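Local coordinates for malarial CLPB2 atpase/hsp101 protein (Plasmodium falciparum, PDB 4IRF) that probably uses ATP hydrolysis to remodel client proteins as a ClpA/ClpB-family chaperone, of which this piece is the N-terminal cargo-binding domain, at residues E95-A100 with E115-G120; K36-L41 with I70-T75; K11-T16 with S109-V114. One frame throughout, in Å; residues are numbered along the deposited sequence.

Contact 1: E95-A100 with E115-G120; sequences ETLALA and EHLLSG
Thr96 meets Leu117 and Gly120, its methyl directly and its hydroxyl through a water. CG2, anti to the backbone N, lies against Gly120 C and Leu117 CD1, 3.9 Å from the latter, the Thr96 and Leu117 side chains crossing at a slant. The hydroxyl OG1 stays beside its own helix, where it is hydrogen-bonded to Glu92 O, and also meets a water at 2.8 Å from OG1. That water donates to Gly120 O at 2.9 Å, so a single bridging molecule ties the hydroxyl to a carbonyl of the other helix. The backbone of Thr96 also lies against Gly120: Thr96 O is 3.7 Å from Gly120 CA, and the two CA atoms are only 4.6 Å apart. Gly120, having no side chain, lets its CA lie directly on the Thr96 carbonyl, and the helix axes come within 7.5 Å, at 126° between their directions. Leu97 starts away from the partner but sends CD2 back alongside Leu117 CD1, both side chains pointing the same way. Leu99 rests its CB on Gly120 CA. Ala100 ends the row, its CA making a CA-H...O contact of 3.4 Å with His116 O and its CB resting on Leu117 CA, while His116 CB lies near Ala100 O. Helices 91-106 and 114-121 thus approach backbone to backbone at Gly120 and Ala100, with Leu117 packing beside them. Around them, helix 37-46 meets Thr96 through Pro37 and Leu117 through Ile40 and Leu44, while helix 138-151 sets Leu145 against His116.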
loop_
_atom_site.group_PDB
_atom_site.type_symbol
_atom_site.label_atom_id
_atom_site.label_comp_id
_atom_site.label_asym_id
_atom_site.label_seq_id
_atom_site.Cartn_x
_atom_site.Cartn_y
_atom_site.Cartn_z
ATOM N N GLU A 95 -10.435 -6.191 1.029
ATOM C CA GLU A 95 -9.660 -7.276 0.447
ATOM C C GLU A 95 -8.136 -7.134 0.564
ATOM O O GLU A 95 -7.430 -8.116 0.834
ATOM C CB GLU A 95 -10.034 -7.429 -1.029
ATOM C CG GLU A 95 -9.390 -8.626 -1.712
ATOM C CD GLU A 95 -9.841 -8.785 -3.152
ATOM O OE1 GLU A 95 -10.790 -8.085 -3.560
ATOM O OE2 GLU A 95 -9.246 -9.612 -3.875
ATOM N N THR A 96 -7.623 -5.948 0.250
ATOM C CA THR A 96 -6.225 -5.651 0.522
ATOM C C THR A 96 -5.785 -6.156 1.891
ATOM O O THR A 96 -4.754 -6.866 2.008
ATOM C CB THR A 96 -5.932 -4.141 0.476
ATOM O OG1 THR A 96 -6.440 -3.597 -0.747
ATOM C CG2 THR A 96 -4.428 -3.939 0.511
ATOM N N LEU A 97 -6.586 -5.843 2.917
ATOM C CA LEU A 97 -6.243 -6.144 4.302
ATOM C C LEU A 97 -6.392 -7.634 4.596
ATOM O O LEU A 97 -5.578 -8.216 5.307
ATOM C CB LEU A 97 -7.094 -5.301 5.272
ATOM C CG LEU A 97 -6.894 -3.792 5.029
ATOM C CD1 LEU A 97 -7.742 -2.937 5.949
ATOM C CD2 LEU A 97 -5.442 -3.471 5.239
ATOM N N ALA A 98 -7.420 -8.262 4.013
ATOM C CA ALA A 98 -7.562 -9.710 4.162
ATOM C C ALA A 98 -6.376 -10.445 3.562
ATOM O O ALA A 98 -5.862 -11.414 4.138
ATOM C CB ALA A 98 -8.882 -10.199 3.529
ATOM N N LEU A 99 -5.919 -9.992 2.388
ATOM C CA LEU A 99 -4.754 -10.608 1.767
ATOM C C LEU A 99 -3.438 -10.306 2.526
ATOM O O LEU A 99 -2.589 -11.195 2.689
ATOM C CB LEU A 99 -4.664 -10.145 0.319
ATOM C CG LEU A 99 -5.765 -10.660 -0.595
ATOM C CD1 LEU A 99 -5.737 -9.872 -1.872
ATOM C CD2 LEU A 99 -5.497 -12.133 -0.879
ATOM N N ALA A 100 -3.282 -9.081 3.018
ATOM C CA ALA A 100 -2.152 -8.744 3.888
ATOM C C ALA A 100 -2.065 -9.626 5.119
ATOM O O ALA A 100 -0.997 -10.144 5.466
ATOM C CB ALA A 100 -2.216 -7.266 4.313
ATOM N N GLU A 115 5.461 -4.867 4.264
ATOM C CA GLU A 115 5.641 -5.795 3.147
ATOM C C GLU A 115 4.375 -6.603 2.908
ATOM O O GLU A 115 4.092 -7.000 1.776
ATOM C CB GLU A 115 6.759 -6.793 3.452
ATOM C CG GLU A 115 8.158 -6.152 3.548
ATOM C CD GLU A 115 8.489 -5.579 4.922
ATOM O OE1 GLU A 115 7.595 -5.402 5.787
ATOM O OE2 GLU A 115 9.699 -5.289 5.140
ATOM N N HIS A 116 3.652 -6.903 3.978
ATOM C CA HIS A 116 2.428 -7.704 3.861
ATOM C C HIS A 116 1.318 -6.878 3.217
ATOM O O HIS A 116 0.579 -7.376 2.369
ATOM C CB HIS A 116 2.023 -8.228 5.238
ATOM C CG HIS A 116 3.129 -9.005 5.888
ATOM N ND1 HIS A 116 3.714 -8.612 7.071
ATOM C CD2 HIS A 116 3.804 -10.104 5.473
ATOM C CE1 HIS A 116 4.684 -9.465 7.378
ATOM N NE2 HIS A 116 4.756 -10.376 6.427
ATOM N N LEU A 117 1.266 -5.605 3.580
ATOM C CA LEU A 117 0.366 -4.656 2.951
ATOM C C LEU A 117 0.741 -4.526 1.486
ATOM O O LEU A 117 -0.135 -4.539 0.594
ATOM C CB LEU A 117 0.431 -3.316 3.695
ATOM C CG LEU A 117 -0.517 -2.232 3.258
ATOM C CD1 LEU A 117 -1.974 -2.704 3.329
ATOM C CD2 LEU A 117 -0.307 -1.054 4.165
ATOM N N LEU A 118 2.050 -4.468 1.201
ATOM C CA LEU A 118 2.498 -4.387 -0.184
ATOM C C LEU A 118 1.978 -5.591 -0.984
ATOM O O LEU A 118 1.460 -5.438 -2.103
ATOM C CB LEU A 118 4.040 -4.254 -0.257
ATOM C CG LEU A 118 4.580 -3.958 -1.659
ATOM C CD1 LEU A 118 4.475 -2.492 -1.985
ATOM C CD2 LEU A 118 6.019 -4.437 -1.758
ATOM N N SER A 119 2.055 -6.788 -0.395
ATOM C CA SER A 119 1.600 -7.985 -1.077
ATOM C C SER A 119 0.094 -7.892 -1.343
ATOM O O SER A 119 -0.390 -8.200 -2.438
ATOM C CB SER A 119 1.918 -9.212 -0.216
ATOM O OG SER A 119 1.462 -10.372 -0.871
ATOM N N GLY A 120 -0.643 -7.420 -0.345
ATOM C CA GLY A 120 -2.080 -7.249 -0.492
ATOM C C GLY A 120 -2.460 -6.261 -1.583
ATOM O O GLY A 120 -3.355 -6.515 -2.418
HETATM O O HOH W 1 -5.497 -4.680 -3.139
#

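Contact 2: K36-L41 with I70-T75; sequences KPIHIL and IALEQT
With CG1 anti to the backbone N (chi1 -175°) and CD1 turned back at chi2 61°, Ile38 presents a broad aliphatic side to Ala71 and Leu72. Its CG1 lies 3.7 Å from Leu72 CD2, and its CD1 sits 4.0 Å from Ala71 CB. Leu72 keeps CG beside its own backbone N (chi1 -70°), which carries CD2 to both Ile38 and His39; CD2 meets His39 CD2 at 3.5 Å, obliquely to the imidazole. That ring is held at both nitrogens. Lys36 N donates to His39 ND1 at the start of helix 37-46, from a position tilted out of the ring plane, and His39 NE2 pairs with a water at 3.0 Å. The same water donates to Thr75 OG1, linking helix 37-46 to the residue just after helix 61-74, beside the apolar patch. Thr75 OG1 in turn donates to Ala71 O at 2.8 Å, approaching the opposite face of that carbonyl from Thr75 N. His32 adds an edge-to-face ring contact with His39. The short helix axes pass 10.0 Å apart and meet through side chains alone, joining the start of helix 37-46 to the end of helix 61-74 within the mostly helical fold characteristic of Clp N-terminal domains.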
loop_
_atom_site.group_PDB
_atom_site.type_symbol
_atom_site.label_atom_id
_atom_site.label_comp_id
_atom_site.label_asym_id
_atom_site.label_seq_id
_atom_site.Cartn_x
_atom_site.Cartn_y
_atom_site.Cartn_z
ATOM N N LYS A 36 -9.206 3.645 -1.288
ATOM C CA LYS A 36 -8.952 2.732 -2.404
ATOM C C LYS A 36 -7.476 2.262 -2.353
ATOM O O LYS A 36 -6.656 2.927 -1.734
ATOM C CB LYS A 36 -9.147 3.479 -3.722
ATOM C CG LYS A 36 -10.533 4.058 -3.904
ATOM C CD LYS A 36 -11.498 2.939 -4.066
ATOM C CE LYS A 36 -12.157 3.047 -5.436
ATOM N NZ LYS A 36 -12.929 1.818 -5.790
ATOM N N PRO A 37 -7.165 1.119 -2.966
ATOM C CA PRO A 37 -5.762 0.650 -2.887
ATOM C C PRO A 37 -4.740 1.654 -3.416
ATOM O O PRO A 37 -3.711 1.809 -2.739
ATOM C CB PRO A 37 -5.768 -0.623 -3.707
ATOM C CG PRO A 37 -7.187 -1.185 -3.478
ATOM C CD PRO A 37 -8.039 0.083 -3.525
ATOM N N ILE A 38 -5.034 2.354 -4.517
ATOM C CA ILE A 38 -4.098 3.359 -5.037
ATOM C C ILE A 38 -3.776 4.401 -3.991
ATOM O O ILE A 38 -2.633 4.848 -3.886
ATOM C CB ILE A 38 -4.585 4.021 -6.338
ATOM C CG1 ILE A 38 -3.488 4.953 -6.874
ATOM C CG2 ILE A 38 -5.897 4.791 -6.066
ATOM C CD1 ILE A 38 -2.179 4.180 -7.204
ATOM N N HIS A 39 -4.761 4.784 -3.164
ATOM C CA HIS A 39 -4.495 5.746 -2.097
ATOM C C HIS A 39 -3.557 5.215 -1.036
ATOM O O HIS A 39 -2.735 5.961 -0.490
ATOM C CB HIS A 39 -5.800 6.179 -1.428
ATOM C CG HIS A 39 -6.787 6.724 -2.389
ATOM N ND1 HIS A 39 -8.115 6.335 -2.407
ATOM C CD2 HIS A 39 -6.648 7.648 -3.372
ATOM C CE1 HIS A 39 -8.731 6.970 -3.389
ATOM N NE2 HIS A 39 -7.865 7.783 -3.983
ATOM N N ILE A 40 -3.706 3.928 -0.714
ATOM C CA ILE A 40 -2.830 3.295 0.237
ATOM C C ILE A 40 -1.424 3.207 -0.341
ATOM O O ILE A 40 -0.465 3.460 0.394
ATOM C CB ILE A 40 -3.303 1.903 0.623
ATOM C CG1 ILE A 40 -4.669 2.044 1.327
ATOM C CG2 ILE A 40 -2.276 1.232 1.534
ATOM C CD1 ILE A 40 -5.214 0.704 1.777
ATOM N N LEU A 41 -1.342 2.863 -1.631
ATOM C CA LEU A 41 -0.011 2.809 -2.315
ATOM C C LEU A 41 0.698 4.176 -2.247
ATOM O O LEU A 41 1.894 4.238 -1.910
ATOM C CB LEU A 41 -0.138 2.284 -3.744
ATOM C CG LEU A 41 1.212 2.300 -4.469
ATOM C CD1 LEU A 41 2.227 1.445 -3.755
ATOM C CD2 LEU A 41 1.059 1.889 -5.899
ATOM N N ILE A 70 -0.148 9.985 -11.494
ATOM C CA ILE A 70 -0.964 9.835 -12.696
ATOM C C ILE A 70 -2.242 9.024 -12.433
ATOM O O ILE A 70 -3.336 9.422 -12.840
ATOM C CB ILE A 70 -0.148 9.231 -13.865
ATOM C CG1 ILE A 70 0.795 10.295 -14.437
ATOM C CG2 ILE A 70 -1.062 8.661 -14.935
ATOM C CD1 ILE A 70 2.042 9.715 -15.139
ATOM N N ALA A 71 -2.107 7.911 -11.715
ATOM C CA ALA A 71 -3.239 7.056 -11.383
ATOM C C ALA A 71 -4.192 7.719 -10.381
ATOM O O ALA A 71 -5.406 7.535 -10.480
ATOM C CB ALA A 71 -2.747 5.721 -10.829
ATOM N N LEU A 72 -3.638 8.456 -9.418
ATOM C CA LEU A 72 -4.455 9.225 -8.477
ATOM C C LEU A 72 -5.326 10.224 -9.223
ATOM O O LEU A 72 -6.498 10.392 -8.896
ATOM C CB LEU A 72 -3.618 9.961 -7.448
ATOM C CG LEU A 72 -2.922 9.093 -6.398
ATOM C CD1 LEU A 72 -2.018 9.909 -5.512
ATOM C CD2 LEU A 72 -4.009 8.373 -5.566
ATOM N N GLU A 73 -4.772 10.876 -10.240
ATOM C CA GLU A 73 -5.535 11.924 -10.926
ATOM C C GLU A 73 -6.587 11.314 -11.832
ATOM O O GLU A 73 -7.729 11.768 -11.853
ATOM C CB GLU A 73 -4.627 12.886 -11.701
ATOM C CG GLU A 73 -4.245 14.156 -10.935
ATOM C CD GLU A 73 -5.447 14.972 -10.467
ATOM O OE1 GLU A 73 -6.517 14.889 -11.097
ATOM O OE2 GLU A 73 -5.309 15.699 -9.457
ATOM N N GLN A 74 -6.215 10.250 -12.529
ATOM C CA GLN A 74 -7.154 9.522 -13.388
ATOM C C GLN A 74 -8.382 9.024 -12.636
ATOM O O GLN A 74 -9.483 8.952 -13.191
ATOM C CB GLN A 74 -6.472 8.317 -14.016
ATOM C CG GLN A 74 -5.413 8.635 -15.034
ATOM C CD GLN A 74 -4.979 7.381 -15.765
ATOM O OE1 GLN A 74 -4.660 6.357 -15.142
ATOM N NE2 GLN A 74 -4.994 7.437 -17.090
ATOM N N THR A 75 -8.189 8.656 -11.376
ATOM C CA THR A 75 -9.265 8.066 -10.587
ATOM C C THR A 75 -9.907 9.052 -9.626
ATOM O O THR A 75 -10.725 8.635 -8.795
ATOM C CB THR A 75 -8.773 6.816 -9.810
ATOM O OG1 THR A 75 -7.716 7.194 -8.923
ATOM C CG2 THR A 75 -8.268 5.766 -10.789
HETATM O O HOH W 2 -7.984 9.013 -6.760
#

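Contact 3: K11-T16 with S109-V114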
loop_
_atom_site.group_PDB
_atom_site.type_symbol
_atom_site.label_atom_id
_atom_site.label_comp_id
_atom_site.label_asym_id
_atom_site.label_seq_id
_atom_site.Cartn_x
_atom_site.Cartn_y
_atom_site.Cartn_z
ATOM N N LYS A 11 -2.888 -6.420 16.035
ATOM C CA LYS A 11 -2.412 -7.247 14.915
ATOM C C LYS A 11 -1.684 -6.446 13.793
ATOM O O LYS A 11 -0.890 -6.985 13.085
ATOM C CB LYS A 11 -3.526 -8.132 14.372
ATOM C CG LYS A 11 -3.726 -8.234 12.916
ATOM C CD LYS A 11 -3.546 -9.660 12.433
ATOM C CE LYS A 11 -4.852 -10.434 12.416
ATOM N NZ LYS A 11 -4.810 -11.734 11.669
ATOM N N TYR A 12 -1.969 -5.180 13.676
ATOM C CA TYR A 12 -1.289 -4.348 12.725
ATOM C C TYR A 12 -0.277 -3.554 13.412
ATOM O O TYR A 12 -0.596 -2.986 14.354
ATOM C CB TYR A 12 -2.269 -3.388 12.109
ATOM C CG TYR A 12 -3.082 -4.062 11.104
ATOM C CD1 TYR A 12 -3.959 -4.989 11.446
ATOM C CD2 TYR A 12 -2.884 -3.813 9.816
ATOM C CE1 TYR A 12 -4.693 -5.631 10.519
ATOM C CE2 TYR A 12 -3.568 -4.435 8.885
ATOM C CZ TYR A 12 -4.496 -5.364 9.254
ATOM O OH TYR A 12 -5.240 -5.921 8.328
ATOM N N LEU A 13 0.918 -3.463 12.848
ATOM C CA LEU A 13 1.894 -2.561 13.396
ATOM C C LEU A 13 1.479 -1.104 13.262
ATOM O O LEU A 13 0.740 -0.747 12.422
ATOM C CB LEU A 13 3.236 -2.729 12.753
ATOM C CG LEU A 13 3.904 -4.070 12.887
ATOM C CD1 LEU A 13 5.185 -4.102 12.123
ATOM C CD2 LEU A 13 4.134 -4.402 14.315
ATOM N N ASN A 14 2.037 -0.286 14.114
ATOM C CA ASN A 14 1.804 1.132 14.041
ATOM C C ASN A 14 2.090 1.707 12.692
ATOM O O ASN A 14 1.404 2.527 12.237
ATOM C CB ASN A 14 2.692 1.879 14.955
ATOM C CG ASN A 14 2.005 2.420 16.138
ATOM O OD1 ASN A 14 1.384 3.527 16.135
ATOM N ND2 ASN A 14 2.179 1.725 17.194
ATOM N N ARG A 15 3.229 1.351 12.144
ATOM C CA ARG A 15 3.607 1.917 10.862
ATOM C C ARG A 15 2.652 1.513 9.772
ATOM O O ARG A 15 2.478 2.250 8.809
ATOM C CB ARG A 15 5.063 1.579 10.500
ATOM C CG ARG A 15 5.429 0.086 10.494
ATOM C CD ARG A 15 6.888 -0.053 10.033
ATOM N NE ARG A 15 7.419 -1.418 10.027
ATOM C CZ ARG A 15 8.508 -1.787 10.709
ATOM N NH1 ARG A 15 9.159 -0.888 11.428
ATOM N NH2 ARG A 15 8.952 -3.039 10.657
ATOM N N THR A 16 1.998 0.365 9.937
ATOM C CA THR A 16 1.050 -0.096 8.933
ATOM C C THR A 16 -0.224 0.744 9.044
ATOM O O THR A 16 -0.755 1.246 8.039
ATOM C CB THR A 16 0.741 -1.597 9.150
ATOM O OG1 THR A 16 1.964 -2.346 9.058
ATOM C CG2 THR A 16 -0.236 -2.098 8.148
ATOM N N SER A 109 4.496 -14.254 10.524
ATOM C CA SER A 109 4.564 -12.979 11.221
ATOM C C SER A 109 3.313 -12.791 12.085
ATOM O O SER A 109 2.190 -12.868 11.587
ATOM C CB SER A 109 4.673 -11.844 10.208
ATOM O OG SER A 109 4.581 -10.600 10.854
ATOM N N PRO A 110 3.502 -12.540 13.388
ATOM C CA PRO A 110 2.349 -12.335 14.269
ATOM C C PRO A 110 1.724 -10.949 14.075
ATOM O O PRO A 110 0.598 -10.714 14.550
ATOM C CB PRO A 110 2.956 -12.474 15.664
ATOM C CG PRO A 110 4.365 -11.984 15.488
ATOM C CD PRO A 110 4.786 -12.364 14.089
ATOM N N LYS A 111 2.424 -10.062 13.366
ATOM C CA LYS A 111 1.849 -8.768 12.988
ATOM C C LYS A 111 1.879 -8.506 11.478
ATOM O O LYS A 111 2.749 -9.029 10.751
ATOM C CB LYS A 111 2.570 -7.622 13.688
ATOM C CG LYS A 111 2.938 -7.866 15.134
ATOM C CD LYS A 111 1.764 -7.626 16.065
ATOM C CE LYS A 111 2.261 -7.519 17.508
ATOM N NZ LYS A 111 1.114 -7.270 18.411
ATOM N N VAL A 112 0.964 -7.643 11.025
ATOM C CA VAL A 112 0.909 -7.235 9.638
ATOM C C VAL A 112 1.824 -6.016 9.441
ATOM O O VAL A 112 1.595 -4.967 10.017
ATOM C CB VAL A 112 -0.538 -6.908 9.197
ATOM C CG1 VAL A 112 -0.580 -6.573 7.720
ATOM C CG2 VAL A 112 -1.461 -8.100 9.478
ATOM N N ASP A 113 2.884 -6.192 8.658
ATOM C CA ASP A 113 3.860 -5.129 8.407
ATOM C C ASP A 113 3.673 -4.566 7.005
ATOM O O ASP A 113 2.814 -4.997 6.234
ATOM C CB ASP A 113 5.298 -5.681 8.590
ATOM C CG ASP A 113 6.297 -4.602 8.996
ATOM O OD1 ASP A 113 6.089 -3.425 8.660
ATOM O OD2 ASP A 113 7.306 -4.940 9.654
ATOM N N VAL A 114 4.502 -3.594 6.656
ATOM C CA VAL A 114 4.408 -2.942 5.362
ATOM C C VAL A 114 4.569 -3.871 4.169
ATOM O O VAL A 114 3.897 -3.690 3.167
ATOM C CB VAL A 114 5.416 -1.761 5.281
ATOM C CG1 VAL A 114 5.240 -0.998 4.005
ATOM C CG2 VAL A 114 5.187 -0.830 6.440
#
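Lys11 O and Val112 O carry the backbone bridge that joins the two segments. Val112 N donates to Lys11 O at 2.8 Å, and Leu13 N returns a longer bond of 3.3 Å to Val112 O. That second carbonyl also takes the hydroxyl of Thr16, whose OG1 lies 2.8 Å from Val112 O and reaches the opposite face of the carbonyl from Leu13 N. Asp113 is gripped by Arg15 side-on in a nearly coplanar salt bridge: Arg15 NE donates to Asp113 OD1 at 2.8 Å and Arg15 NH2 to Asp113 OD2 at 2.7 Å. The arginine chain, extended from CG to NE, lays its guanidinium edge along the carboxylate. OD1 meets NE on its syn side and, on its anti side, accepts from Val114 N; OD2 also pairs with Lys148 NZ, so the buried acid is probably kept ionised. Val112 CB covers one face of the Tyr12 ring in a CH-pi contact, 4.0 Å from the ring centroid, while Tyr12 OH is hydrogen-bonded to Glu101. Leu13 crosses Lys111 nearly at right angles, its CD2 on CB. The bridge thus fastens the start of helix 14-29 to the loop entering helix 114-121, with Ala100 and Glu101 of helix 91-106 behind Val112 and Tyr49 of helix 48-56 beside Arg15 and Asp113.

Overall arrangement
Contacts 1 and 2 are buried helix pairs, whereas contact 3 is partly buried and joins loop and helix-start residues nearer the surface. Chemistry follows place: contact 1 relies on close backbone approach, contact 2 on aliphatic side chains beside a water-linked histidine, and contact 3 on direct backbone bonds and charge, while a water bridges each of the first two. Contacts 1 and 3 alternate along the chain and touch, Ala100 meeting Val112 and Leu97 meeting Tyr12; both involve the region around the start of helix 114-121. Contact 2 is nested within the loop closed by contact 3, but the centres of contacts 2 and 3 lie about 22 Å apart and the two do not touch. Contacts 1 and 2 touch through helix 37-46.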